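Aldo-keto reductase family 1, member B4 (Aldose reductase) (Schistosoma japonicum, PDB 4HBK) probably catalyses the NADPH-dependent reduction of aldehydes, aldose sugars among them, to the corresponding alcohols, as aldose reductases do. Local coordinates at residues N196-Q201 with H335-F340; L214-H219 with L236-Y241; H219-N224 with E320-R325; L277-L282 with F305-S310. All coordinates share one frame; numbering follows the deposited sequence.

Contact 1. Residues N196-Q201 with H335-F340; sequences NKRQIQ and HQEYPF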
# COMPACT_ATOMS: atom_id res chain seq x y z
N ASN A 196 -10.69 -8.54 -2.83
CA ASN A 196 -11.85 -8.05 -3.58
C ASN A 196 -13.05 -7.83 -2.66
O ASN A 196 -12.96 -8.09 -1.46
CB ASN A 196 -12.18 -8.96 -4.77
CG ASN A 196 -12.67 -10.35 -4.35
OD1 ASN A 196 -13.21 -10.55 -3.26
ND2 ASN A 196 -12.48 -11.31 -5.24
N LYS A 197 -14.16 -7.34 -3.22
CA LYS A 197 -15.32 -6.99 -2.40
C LYS A 197 -15.80 -8.16 -1.56
O LYS A 197 -15.97 -8.04 -0.34
CB LYS A 197 -16.47 -6.48 -3.28
CG LYS A 197 -17.78 -6.26 -2.52
CD LYS A 197 -18.86 -5.68 -3.43
CE LYS A 197 -20.23 -5.63 -2.72
NZ LYS A 197 -21.31 -5.15 -3.63
N ARG A 198 -16.02 -9.29 -2.23
CA ARG A 198 -16.46 -10.55 -1.62
C ARG A 198 -15.59 -10.88 -0.41
O ARG A 198 -16.10 -11.19 0.66
CB ARG A 198 -16.32 -11.68 -2.66
CG ARG A 198 -17.30 -12.83 -2.56
CD ARG A 198 -16.74 -14.10 -3.24
NE ARG A 198 -15.71 -14.70 -2.39
CZ ARG A 198 -14.43 -14.88 -2.73
NH1 ARG A 198 -13.97 -14.52 -3.93
NH2 ARG A 198 -13.59 -15.43 -1.85
N GLN A 199 -14.28 -10.82 -0.61
CA GLN A 199 -13.32 -11.21 0.41
C GLN A 199 -13.33 -10.23 1.58
O GLN A 199 -13.22 -10.63 2.74
CB GLN A 199 -11.93 -11.33 -0.20
CG GLN A 199 -11.81 -12.48 -1.19
CD GLN A 199 -10.54 -12.41 -2.01
OE1 GLN A 199 -10.07 -11.32 -2.35
NE2 GLN A 199 -9.97 -13.57 -2.34
N ILE A 200 -13.47 -8.95 1.29
CA ILE A 200 -13.59 -7.95 2.35
C ILE A 200 -14.90 -8.16 3.15
O ILE A 200 -14.89 -8.14 4.37
CB ILE A 200 -13.54 -6.52 1.77
CG1 ILE A 200 -12.21 -6.30 1.05
CG2 ILE A 200 -13.80 -5.48 2.88
CD1 ILE A 200 -12.15 -5.02 0.21
N GLN A 201 -16.00 -8.36 2.44
CA GLN A 201 -17.28 -8.66 3.08
C GLN A 201 -17.09 -9.75 4.12
O GLN A 201 -17.49 -9.59 5.27
CB GLN A 201 -18.33 -9.08 2.05
CG GLN A 201 -18.97 -7.91 1.29
CD GLN A 201 -19.86 -8.36 0.13
OE1 GLN A 201 -19.53 -9.30 -0.59
NE2 GLN A 201 -20.99 -7.68 -0.05
N HIS A 335 -5.67 -20.31 -7.67
CA HIS A 335 -6.14 -20.45 -6.30
C HIS A 335 -7.59 -20.05 -6.16
O HIS A 335 -8.06 -19.14 -6.84
CB HIS A 335 -5.29 -19.61 -5.35
CG HIS A 335 -5.43 -19.99 -3.92
ND1 HIS A 335 -6.41 -19.44 -3.10
CD2 HIS A 335 -4.73 -20.84 -3.14
CE1 HIS A 335 -6.29 -19.95 -1.89
NE2 HIS A 335 -5.28 -20.81 -1.89
N GLN A 336 -8.28 -20.75 -5.27
CA GLN A 336 -9.65 -20.44 -4.90
C GLN A 336 -9.84 -18.95 -4.62
O GLN A 336 -10.85 -18.35 -5.00
CB GLN A 336 -10.03 -21.25 -3.67
CG GLN A 336 -11.42 -20.96 -3.13
CD GLN A 336 -12.50 -21.64 -3.94
OE1 GLN A 336 -13.66 -21.21 -3.94
NE2 GLN A 336 -12.14 -22.72 -4.62
N GLU A 337 -8.86 -18.33 -3.95
CA GLU A 337 -9.02 -16.94 -3.52
C GLU A 337 -8.26 -15.95 -4.40
O GLU A 337 -7.99 -14.83 -3.98
CB GLU A 337 -8.59 -16.75 -2.06
CG GLU A 337 -9.39 -17.57 -1.07
CD GLU A 337 -10.85 -17.17 -1.06
OE1 GLU A 337 -11.16 -16.03 -1.48
OE2 GLU A 337 -11.69 -18.00 -0.65
N TYR A 338 -7.91 -16.36 -5.61
CA TYR A 338 -7.30 -15.40 -6.54
C TYR A 338 -8.32 -14.28 -6.69
O TYR A 338 -9.48 -14.54 -6.95
CB TYR A 338 -6.99 -16.06 -7.88
CG TYR A 338 -6.47 -15.09 -8.90
CD1 TYR A 338 -5.18 -14.59 -8.82
CD2 TYR A 338 -7.28 -14.66 -9.96
CE1 TYR A 338 -4.70 -13.69 -9.75
CE2 TYR A 338 -6.81 -13.77 -10.90
CZ TYR A 338 -5.52 -13.28 -10.78
OH TYR A 338 -5.04 -12.40 -11.71
N PRO A 339 -7.89 -13.03 -6.45
CA PRO A 339 -8.85 -11.93 -6.28
C PRO A 339 -9.42 -11.29 -7.55
O PRO A 339 -10.44 -10.61 -7.46
CB PRO A 339 -8.05 -10.88 -5.48
CG PRO A 339 -6.64 -11.13 -5.86
CD PRO A 339 -6.54 -12.64 -6.01
N PHE A 340 -8.80 -11.50 -8.71
CA PHE A 340 -9.10 -10.64 -9.86
C PHE A 340 -9.97 -11.28 -10.94
O PHE A 340 -10.13 -10.71 -12.03
CB PHE A 340 -7.80 -10.10 -10.48
CG PHE A 340 -6.92 -9.36 -9.51
CD1 PHE A 340 -7.47 -8.56 -8.52
CD2 PHE A 340 -5.55 -9.47 -9.60
CE1 PHE A 340 -6.65 -7.88 -7.63
CE2 PHE A 340 -4.72 -8.80 -8.72
CZ PHE A 340 -5.27 -8.00 -7.73
O HOH W 1 -11.56 -15.92 -5.85
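The capping box at the start of helix 197-206 is where the C-terminal tail segment 335-340 meets the barrel, through Asn196 and Gln199 on one side and Glu337 and Pro339 on the other. Within the box each residue's backbone N is bonded to the other's side-chain oxygen, Asn196 OD1 taking Gln199 N and Gln199 OE1 taking Asn196 N. That leaves both amide nitrogens turned to the tail. Asn196 ND2 donates to Pro339 O at 3.1 Å, close to its own amide plane. Gln199 NE2 serves two acceptors of one residue, Glu337 O and Glu337 OE1, each at 2.9 Å; the bond to OE1 is straight and uses the anti lone pair. On its syn side Glu337 OE1 takes Arg198 NH2 in a short salt bridge of 2.5 Å, reached in the guanidinium plane. Glu337 gets its carboxylate there by a bend at chi2 (-63°), and two donors of different residues then fix OE1. With OE1 held by Asn196 N and NE2 by Glu337, the rotation of the Gln199 amide is set from both ends. Beside it, Gln199 OE1 lies 3.8 Å from Pro339 CB.

Arg198 NH1 also forms a salt bridge with Glu342, further along the tail. Gln199 and Glu337 both touch His171 of helix 171-183, while Ile200 packs on Tyr230 of helix 225-233.

Contact 2. Residues L214-H219 with L236-Y241; sequences LQIEIH and LTVTAY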
# COMPACT_ATOMS: atom_id res chain seq x y z
N LEU A 214 -7.49 -0.50 2.98
CA LEU A 214 -7.38 -1.43 1.87
C LEU A 214 -6.40 -0.80 0.90
O LEU A 214 -6.54 0.38 0.56
CB LEU A 214 -8.74 -1.62 1.18
CG LEU A 214 -8.76 -2.39 -0.15
CD1 LEU A 214 -8.45 -3.87 0.06
CD2 LEU A 214 -10.09 -2.21 -0.89
N GLN A 215 -5.39 -1.56 0.48
CA GLN A 215 -4.41 -1.07 -0.49
C GLN A 215 -4.57 -1.89 -1.76
O GLN A 215 -4.52 -3.11 -1.72
CB GLN A 215 -2.97 -1.16 0.05
CG GLN A 215 -1.91 -0.63 -0.95
CD GLN A 215 -0.47 -0.61 -0.39
OE1 GLN A 215 0.45 -1.13 -1.03
NE2 GLN A 215 -0.27 0.01 0.77
N ILE A 216 -4.77 -1.21 -2.88
CA ILE A 216 -5.04 -1.86 -4.15
C ILE A 216 -4.47 -1.00 -5.26
O ILE A 216 -4.17 0.18 -5.03
CB ILE A 216 -6.56 -1.99 -4.39
CG1 ILE A 216 -7.28 -0.68 -3.99
CG2 ILE A 216 -7.12 -3.19 -3.65
CD1 ILE A 216 -8.79 -0.68 -4.26
N GLU A 217 -4.34 -1.56 -6.45
CA GLU A 217 -3.90 -0.80 -7.62
C GLU A 217 -4.95 0.20 -8.04
O GLU A 217 -6.09 -0.16 -8.35
CB GLU A 217 -3.57 -1.74 -8.79
CG GLU A 217 -3.38 -1.02 -10.13
CD GLU A 217 -3.08 -2.00 -11.26
OE1 GLU A 217 -2.95 -3.22 -10.99
OE2 GLU A 217 -2.96 -1.55 -12.42
N ILE A 218 -4.56 1.47 -8.07
CA ILE A 218 -5.46 2.54 -8.50
C ILE A 218 -4.66 3.64 -9.22
O ILE A 218 -3.65 4.15 -8.70
CB ILE A 218 -6.24 3.16 -7.31
CG1 ILE A 218 -6.78 2.08 -6.37
CG2 ILE A 218 -7.39 4.04 -7.81
CD1 ILE A 218 -7.47 2.67 -5.14
N HIS A 219 -5.11 3.99 -10.41
CA HIS A 219 -4.52 5.08 -11.16
C HIS A 219 -5.43 5.42 -12.34
O HIS A 219 -6.43 4.74 -12.59
CB HIS A 219 -3.11 4.72 -11.64
CG HIS A 219 -3.05 3.40 -12.34
ND1 HIS A 219 -3.37 3.25 -13.67
CD2 HIS A 219 -2.76 2.16 -11.88
CE1 HIS A 219 -3.24 1.98 -14.01
NE2 HIS A 219 -2.88 1.30 -12.94
N LEU A 236 -13.77 1.75 5.31
CA LEU A 236 -12.33 1.57 5.13
C LEU A 236 -11.75 2.81 4.47
O LEU A 236 -12.44 3.48 3.71
CB LEU A 236 -12.03 0.39 4.22
CG LEU A 236 -12.57 -0.98 4.58
CD1 LEU A 236 -11.58 -2.04 4.12
CD2 LEU A 236 -12.81 -1.08 6.08
N THR A 237 -10.48 3.11 4.74
CA THR A 237 -9.76 4.05 3.90
C THR A 237 -9.08 3.23 2.82
O THR A 237 -8.87 2.02 2.99
CB THR A 237 -8.70 4.82 4.67
OG1 THR A 237 -7.68 3.90 5.11
CG2 THR A 237 -9.31 5.56 5.86
N VAL A 238 -8.73 3.87 1.72
CA VAL A 238 -8.21 3.15 0.58
C VAL A 238 -6.92 3.78 0.09
O VAL A 238 -6.85 4.99 -0.10
CB VAL A 238 -9.22 3.13 -0.58
CG1 VAL A 238 -8.67 2.31 -1.74
CG2 VAL A 238 -10.55 2.54 -0.10
N THR A 239 -5.92 2.95 -0.12
CA THR A 239 -4.62 3.42 -0.58
C THR A 239 -4.41 2.94 -1.99
O THR A 239 -4.67 1.78 -2.32
CB THR A 239 -3.50 2.87 0.32
OG1 THR A 239 -3.62 3.44 1.63
CG2 THR A 239 -2.12 3.21 -0.26
N ALA A 240 -3.94 3.85 -2.84
CA ALA A 240 -3.66 3.52 -4.22
C ALA A 240 -2.21 3.14 -4.33
O ALA A 240 -1.34 3.95 -4.06
CB ALA A 240 -3.95 4.70 -5.11
N TYR A 241 -1.94 1.90 -4.73
CA TYR A 241 -0.58 1.60 -5.08
C TYR A 241 -0.39 1.69 -6.59
O TYR A 241 -1.37 1.69 -7.35
CB TYR A 241 -0.09 0.28 -4.46
CG TYR A 241 -0.52 -1.02 -5.09
CD1 TYR A 241 -0.01 -1.44 -6.32
CD2 TYR A 241 -1.36 -1.89 -4.40
CE1 TYR A 241 -0.38 -2.67 -6.88
CE2 TYR A 241 -1.73 -3.12 -4.94
CZ TYR A 241 -1.25 -3.51 -6.17
OH TYR A 241 -1.64 -4.73 -6.66
O HOH W 2 -2.01 1.67 2.91
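Ile218 and Ala240 meet CB to CB at 3.5 Å in the apolar centre, and from there Ile218 CD1 runs on to Val238 CG1 at 3.6 Å. The same methyl of Val238 takes Ile216 CD1 at 3.9 Å, Ile216 CG1 lying between backbone N and carbonyl carbon (chi1 42°). Helix 225-233 covers this layer, with Leu281 of helix 273-283 at Ile218 and Ala240. Five backbone hydrogen bonds join the strands, from Leu214 N with Thr237 O to the longer Ile218 N with Tyr241 O at 3.3 Å.

On the other face Glu217 CB lies over the Tyr241 ring, 4.2 Å from its centroid, while Gln215 CG comes at the ring's edge. The polar ends are held largely from outside: Tyr241 OH by Asn194, the Glu217 carboxylate by the backbone N of Gln326 and Phe327 and by His219 NE2, and Gln215 NE2 by Asp77. A water joins Gln215 NE2 to Thr239 OG1, also bonded to Asn213, and the Gln215 side chain lies about 3 Å from that of Lys111, predicted to lower the pKa of the active-site tyrosine. Parallel strands 213-217 and 237-241, linked through helix 225-233, form a beta-alpha-beta unit of the (beta/alpha)8 barrel of aldo-keto reductases.

Contact 3. Residues H219-N224 with E320-R325; sequences HANFPN and ESLNER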
# COMPACT_ATOMS: atom_id res chain seq x y z
N HIS A 219 -5.11 3.99 -10.41
CA HIS A 219 -4.52 5.08 -11.16
C HIS A 219 -5.43 5.42 -12.34
O HIS A 219 -6.43 4.74 -12.59
CB HIS A 219 -3.11 4.72 -11.64
CG HIS A 219 -3.05 3.40 -12.34
ND1 HIS A 219 -3.37 3.25 -13.67
CD2 HIS A 219 -2.76 2.16 -11.88
CE1 HIS A 219 -3.24 1.98 -14.01
NE2 HIS A 219 -2.88 1.30 -12.94
N ALA A 220 -5.09 6.49 -13.06
CA ALA A 220 -5.98 7.00 -14.09
C ALA A 220 -6.28 5.96 -15.17
O ALA A 220 -7.30 6.05 -15.82
CB ALA A 220 -5.41 8.27 -14.70
N ASN A 221 -5.39 4.98 -15.35
CA ASN A 221 -5.60 3.94 -16.36
C ASN A 221 -6.24 2.70 -15.77
O ASN A 221 -6.48 1.72 -16.48
CB ASN A 221 -4.30 3.57 -17.08
CG ASN A 221 -4.14 4.28 -18.41
OD1 ASN A 221 -5.07 4.93 -18.91
ND2 ASN A 221 -2.96 4.15 -19.01
N PHE A 222 -6.50 2.74 -14.46
CA PHE A 222 -7.28 1.70 -13.79
C PHE A 222 -7.94 2.24 -12.53
O PHE A 222 -7.42 2.09 -11.43
CB PHE A 222 -6.42 0.48 -13.46
CG PHE A 222 -7.22 -0.72 -13.07
CD1 PHE A 222 -8.01 -1.36 -14.00
CD2 PHE A 222 -7.19 -1.19 -11.77
CE1 PHE A 222 -8.78 -2.47 -13.64
CE2 PHE A 222 -7.94 -2.29 -11.41
CZ PHE A 222 -8.74 -2.93 -12.34
N PRO A 223 -9.09 2.90 -12.70
CA PRO A 223 -9.66 3.69 -11.60
C PRO A 223 -10.20 2.84 -10.46
O PRO A 223 -10.33 3.35 -9.35
CB PRO A 223 -10.78 4.50 -12.28
CG PRO A 223 -10.49 4.42 -13.76
CD PRO A 223 -9.86 3.06 -13.94
N ASN A 224 -10.50 1.57 -10.72
CA ASN A 224 -11.00 0.67 -9.67
C ASN A 224 -12.16 1.28 -8.90
O ASN A 224 -12.23 1.16 -7.68
CB ASN A 224 -9.87 0.33 -8.70
CG ASN A 224 -9.84 -1.13 -8.31
OD1 ASN A 224 -10.84 -1.84 -8.42
ND2 ASN A 224 -8.67 -1.61 -7.86
N GLU A 320 -11.21 8.93 -20.14
CA GLU A 320 -10.08 8.57 -21.00
C GLU A 320 -9.31 7.33 -20.53
O GLU A 320 -8.38 6.86 -21.20
CB GLU A 320 -9.11 9.75 -21.13
CG GLU A 320 -9.72 10.99 -21.76
CD GLU A 320 -10.11 10.78 -23.21
OE1 GLU A 320 -9.57 9.83 -23.84
OE2 GLU A 320 -10.95 11.55 -23.72
N SER A 321 -9.69 6.79 -19.38
CA SER A 321 -9.01 5.63 -18.82
C SER A 321 -9.03 4.42 -19.76
O SER A 321 -9.97 4.26 -20.54
CB SER A 321 -9.65 5.24 -17.49
OG SER A 321 -8.98 4.12 -16.94
N LEU A 322 -8.01 3.56 -19.67
CA LEU A 322 -7.88 2.41 -20.58
C LEU A 322 -9.01 1.36 -20.59
O LEU A 322 -9.46 0.98 -21.67
CB LEU A 322 -6.49 1.76 -20.51
CG LEU A 322 -5.55 2.24 -21.62
CD1 LEU A 322 -4.35 1.31 -21.77
CD2 LEU A 322 -6.29 2.36 -22.95
N ASN A 323 -9.44 0.82 -19.44
CA ASN A 323 -8.72 0.81 -18.19
C ASN A 323 -8.32 -0.64 -17.97
O ASN A 323 -9.14 -1.54 -18.05
CB ASN A 323 -9.60 1.31 -17.03
CG ASN A 323 -10.90 0.51 -16.85
OD1 ASN A 323 -11.00 -0.66 -17.23
ND2 ASN A 323 -11.90 1.15 -16.25
N GLU A 324 -7.04 -0.88 -17.73
CA GLU A 324 -6.57 -2.25 -17.70
C GLU A 324 -5.68 -2.47 -16.49
O GLU A 324 -4.82 -1.65 -16.18
CB GLU A 324 -5.78 -2.55 -18.98
CG GLU A 324 -4.28 -2.61 -18.77
CD GLU A 324 -3.48 -2.45 -20.05
OE1 GLU A 324 -2.26 -2.18 -19.96
OE2 GLU A 324 -4.07 -2.58 -21.15
N ARG A 325 -5.91 -3.59 -15.80
CA ARG A 325 -5.13 -3.93 -14.62
C ARG A 325 -3.68 -4.20 -14.99
O ARG A 325 -3.41 -5.03 -15.85
CB ARG A 325 -5.71 -5.16 -13.94
CG ARG A 325 -5.19 -5.35 -12.52
CD ARG A 325 -5.76 -6.61 -11.87
NE ARG A 325 -7.20 -6.56 -11.67
CZ ARG A 325 -7.80 -5.95 -10.65
NH1 ARG A 325 -7.08 -5.31 -9.73
NH2 ARG A 325 -9.13 -5.99 -10.54
O HOH W 3 -7.77 -4.33 -7.04
O HOH W 4 -10.61 -4.38 -8.82
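Asn221, in the type I turn from His219 to Phe222, comes within 4.5 Å of Ser321 between CA atoms, beside an irregular chain that is modelled with a cis peptide before Asn323. One clear backbone bond joins them, Glu324 N to Asn221 O at 2.9 Å. Asn221 OD1 adds a weak bond from Leu322 N, and the Leu322 side chain passes at a slant across the Asn221 amide.

The heavier side-chain contact is Phe222 with Arg325. Arg325 CB stands over the ring face, 4.2 Å from the Phe222 centroid and 17° off its normal. The Arg325 chain runs extended through chi2 and then bends at chi3 (-65°), so that the guanidinium folds back toward the ring. Phe222 CZ lies over the centre of the guanidinium, 3.5 Å above its plane, but the two planes are 65° apart: the ring presents its rim to the flat cation and no parallel stack forms. Arg325 also makes a cation-pi contact with Phe340.

At the guanidinium edge two waters lie in plane and lead to Asn224. One accepts from Arg325 NH1 and Asn224 ND2; the other accepts from Arg325 NH2 and donates to Asn224 OD1 at 2.6 Å. Since Asn224 ND2 also donates to Glu217 O, the rotation of that amide is well defined. The direct bonds across the contact are few, and Arg325 pairs an aromatic surface with a hydrated polar edge, consistent with a loop-to-loop junction at the protein surface whose guanidinium reaches Asn224 through two waters rather than directly.

Contact 4. Residues L277-L282 with F305-S310; sequences LLRYLL and FDFQLS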
# COMPACT_ATOMS: atom_id res chain seq x y z
N LEU A 277 -1.59 13.28 -11.89
CA LEU A 277 -2.03 11.90 -11.66
C LEU A 277 -2.27 11.60 -10.17
O LEU A 277 -3.23 10.91 -9.80
CB LEU A 277 -1.03 10.90 -12.26
CG LEU A 277 -0.94 10.90 -13.80
CD1 LEU A 277 0.22 10.05 -14.32
CD2 LEU A 277 -2.26 10.41 -14.40
N LEU A 278 -1.40 12.11 -9.32
CA LEU A 278 -1.55 11.95 -7.88
C LEU A 278 -2.69 12.79 -7.31
O LEU A 278 -3.44 12.32 -6.46
CB LEU A 278 -0.24 12.29 -7.16
CG LEU A 278 0.92 11.33 -7.47
CD1 LEU A 278 2.20 11.84 -6.88
CD2 LEU A 278 0.61 9.97 -6.90
N ARG A 279 -2.83 14.03 -7.78
CA ARG A 279 -3.90 14.89 -7.29
C ARG A 279 -5.25 14.28 -7.64
O ARG A 279 -6.20 14.39 -6.87
CB ARG A 279 -3.81 16.28 -7.92
CG ARG A 279 -4.82 17.27 -7.34
CD ARG A 279 -4.38 17.75 -5.97
NE ARG A 279 -5.52 18.28 -5.24
CZ ARG A 279 -5.47 18.71 -3.98
NH1 ARG A 279 -4.33 18.66 -3.30
NH2 ARG A 279 -6.58 19.18 -3.41
N TYR A 280 -5.30 13.62 -8.79
CA TYR A 280 -6.51 12.95 -9.24
C TYR A 280 -6.95 11.93 -8.19
O TYR A 280 -8.13 11.86 -7.82
CB TYR A 280 -6.25 12.26 -10.59
CG TYR A 280 -7.17 11.09 -10.86
CD1 TYR A 280 -8.49 11.29 -11.21
CD2 TYR A 280 -6.71 9.79 -10.75
CE1 TYR A 280 -9.34 10.23 -11.46
CE2 TYR A 280 -7.55 8.71 -10.99
CZ TYR A 280 -8.87 8.94 -11.33
OH TYR A 280 -9.72 7.88 -11.57
N LEU A 281 -6.00 11.14 -7.70
CA LEU A 281 -6.29 10.12 -6.72
C LEU A 281 -6.60 10.75 -5.37
O LEU A 281 -7.51 10.31 -4.67
CB LEU A 281 -5.13 9.13 -6.60
CG LEU A 281 -4.81 8.33 -7.86
CD1 LEU A 281 -3.49 7.61 -7.69
CD2 LEU A 281 -5.93 7.34 -8.17
N LEU A 282 -5.84 11.78 -5.01
CA LEU A 282 -6.09 12.46 -3.74
C LEU A 282 -7.52 13.03 -3.67
O LEU A 282 -8.18 12.95 -2.62
CB LEU A 282 -5.04 13.54 -3.48
CG LEU A 282 -3.62 13.04 -3.20
CD1 LEU A 282 -2.62 14.20 -3.23
CD2 LEU A 282 -3.57 12.34 -1.86
N PHE A 305 -0.13 19.67 -3.20
CA PHE A 305 -1.09 20.21 -2.24
C PHE A 305 -1.37 21.69 -2.43
O PHE A 305 -1.87 22.34 -1.50
CB PHE A 305 -0.62 19.96 -0.80
CG PHE A 305 -0.50 18.51 -0.45
CD1 PHE A 305 -1.63 17.73 -0.28
CD2 PHE A 305 0.75 17.92 -0.29
CE1 PHE A 305 -1.52 16.39 0.04
CE2 PHE A 305 0.87 16.59 0.03
CZ PHE A 305 -0.27 15.82 0.19
N ASP A 306 -1.07 22.23 -3.61
CA ASP A 306 -1.27 23.67 -3.84
C ASP A 306 -2.07 23.97 -5.10
O ASP A 306 -1.93 25.04 -5.69
CB ASP A 306 0.07 24.39 -3.87
CG ASP A 306 0.96 23.92 -5.00
OD1 ASP A 306 0.58 22.95 -5.70
OD2 ASP A 306 2.04 24.51 -5.18
N PHE A 307 -2.92 23.04 -5.51
CA PHE A 307 -3.81 23.26 -6.64
C PHE A 307 -4.96 22.28 -6.55
O PHE A 307 -4.95 21.36 -5.73
CB PHE A 307 -3.07 23.10 -7.97
CG PHE A 307 -2.76 21.67 -8.35
CD1 PHE A 307 -1.84 20.93 -7.63
CD2 PHE A 307 -3.36 21.09 -9.46
CE1 PHE A 307 -1.53 19.61 -7.99
CE2 PHE A 307 -3.06 19.77 -9.84
CZ PHE A 307 -2.14 19.04 -9.10
N GLN A 308 -5.95 22.48 -7.41
CA GLN A 308 -7.14 21.66 -7.40
C GLN A 308 -7.58 21.37 -8.83
O GLN A 308 -7.68 22.28 -9.66
CB GLN A 308 -8.26 22.36 -6.62
CG GLN A 308 -9.52 21.51 -6.44
CD GLN A 308 -9.75 21.09 -4.99
OE1 GLN A 308 -9.73 19.90 -4.66
NE2 GLN A 308 -9.98 22.08 -4.12
N LEU A 309 -7.80 20.09 -9.12
CA LEU A 309 -8.40 19.71 -10.39
C LEU A 309 -9.89 20.02 -10.32
O LEU A 309 -10.54 19.79 -9.30
CB LEU A 309 -8.18 18.22 -10.66
CG LEU A 309 -6.73 17.74 -10.82
CD1 LEU A 309 -6.69 16.25 -11.17
CD2 LEU A 309 -6.02 18.55 -11.90
N SER A 310 -10.43 20.55 -11.41
CA SER A 310 -11.86 20.85 -11.49
C SER A 310 -12.65 19.58 -11.76
O SER A 310 -12.08 18.56 -12.15
CB SER A 310 -12.11 21.84 -12.62
OG SER A 310 -11.90 21.20 -13.87
O HOH W 5 -4.29 20.86 -1.01
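Tyr280, on the helix, and Leu309, on a chain that is mostly extended from Phe307 onward, have the closest CA atoms of the two segments, 7.1 Å apart, so side chains fill the space between helix 277-282 and the irregular segment 305-310. Arg279 does most of the work. Its CG leaves anti to the backbone N (chi1 -174°) and a bend at chi2 (76°) lays the chain along the Phe307 ring, the two side chains running past each other in opposite directions. CB of Arg279 touches Phe307 CZ at 3.4 Å, CG makes an off-centre CH-pi contact 4.1 Å from the centroid, and CD stands over the face toward the rim. The guanidinium is further on, with CZ 5.9 Å from the Phe307 centroid, at most a weak cation-pi attraction.

Helix 273-283 leads into strand 287-288 of the (beta/alpha)8 barrel, and segment 305-310 links helix 295-302 to helix 311-319, with Ser310 as N-cap of the latter. Arg279 thus reaches from helix 273-283 across to the connection between the two later helices.

The carbonyl oxygen of Phe307 sits over the centre of the guanidinium face, 3.1 Å above the plane, where no N-H points at it. NE and NH1 have partners elsewhere: NE with Gln283 OE1, NH1 with Val304 O and with a water that donates to Phe305 O. On the apolar flanks Leu309 CD1 packs against Tyr280 CB at 4.1 Å, and Leu282 CD1 reaches Phe305 CE1 at the same distance. Leu309 continues onto Met314 and Leu317 of helix 311-319, while Tyr280 OH bonds with Asn318.

Contact 2 is the core of the set, two neighbouring barrel strands held by backbone bonds and apolar packing, and the others lie further out. Contact 1 is also buried but polar, a tail bound by carboxylate, amide and guanidinium groups; its Ile200 packs on Leu214 of contact 2. Contact 3, at the surface and bridged by water, shares His219 with contact 2 and is joined to it by Glu217 O and Asn224 ND2. Contact 4, partly buried, relies on an arginine laid over an aromatic ring; its helix touches contact 2 through Leu281 and contact 3 through Tyr280. Contacts 1 and 3 both fasten the chain beyond helix 311-319 and meet where Phe340 touches Arg325.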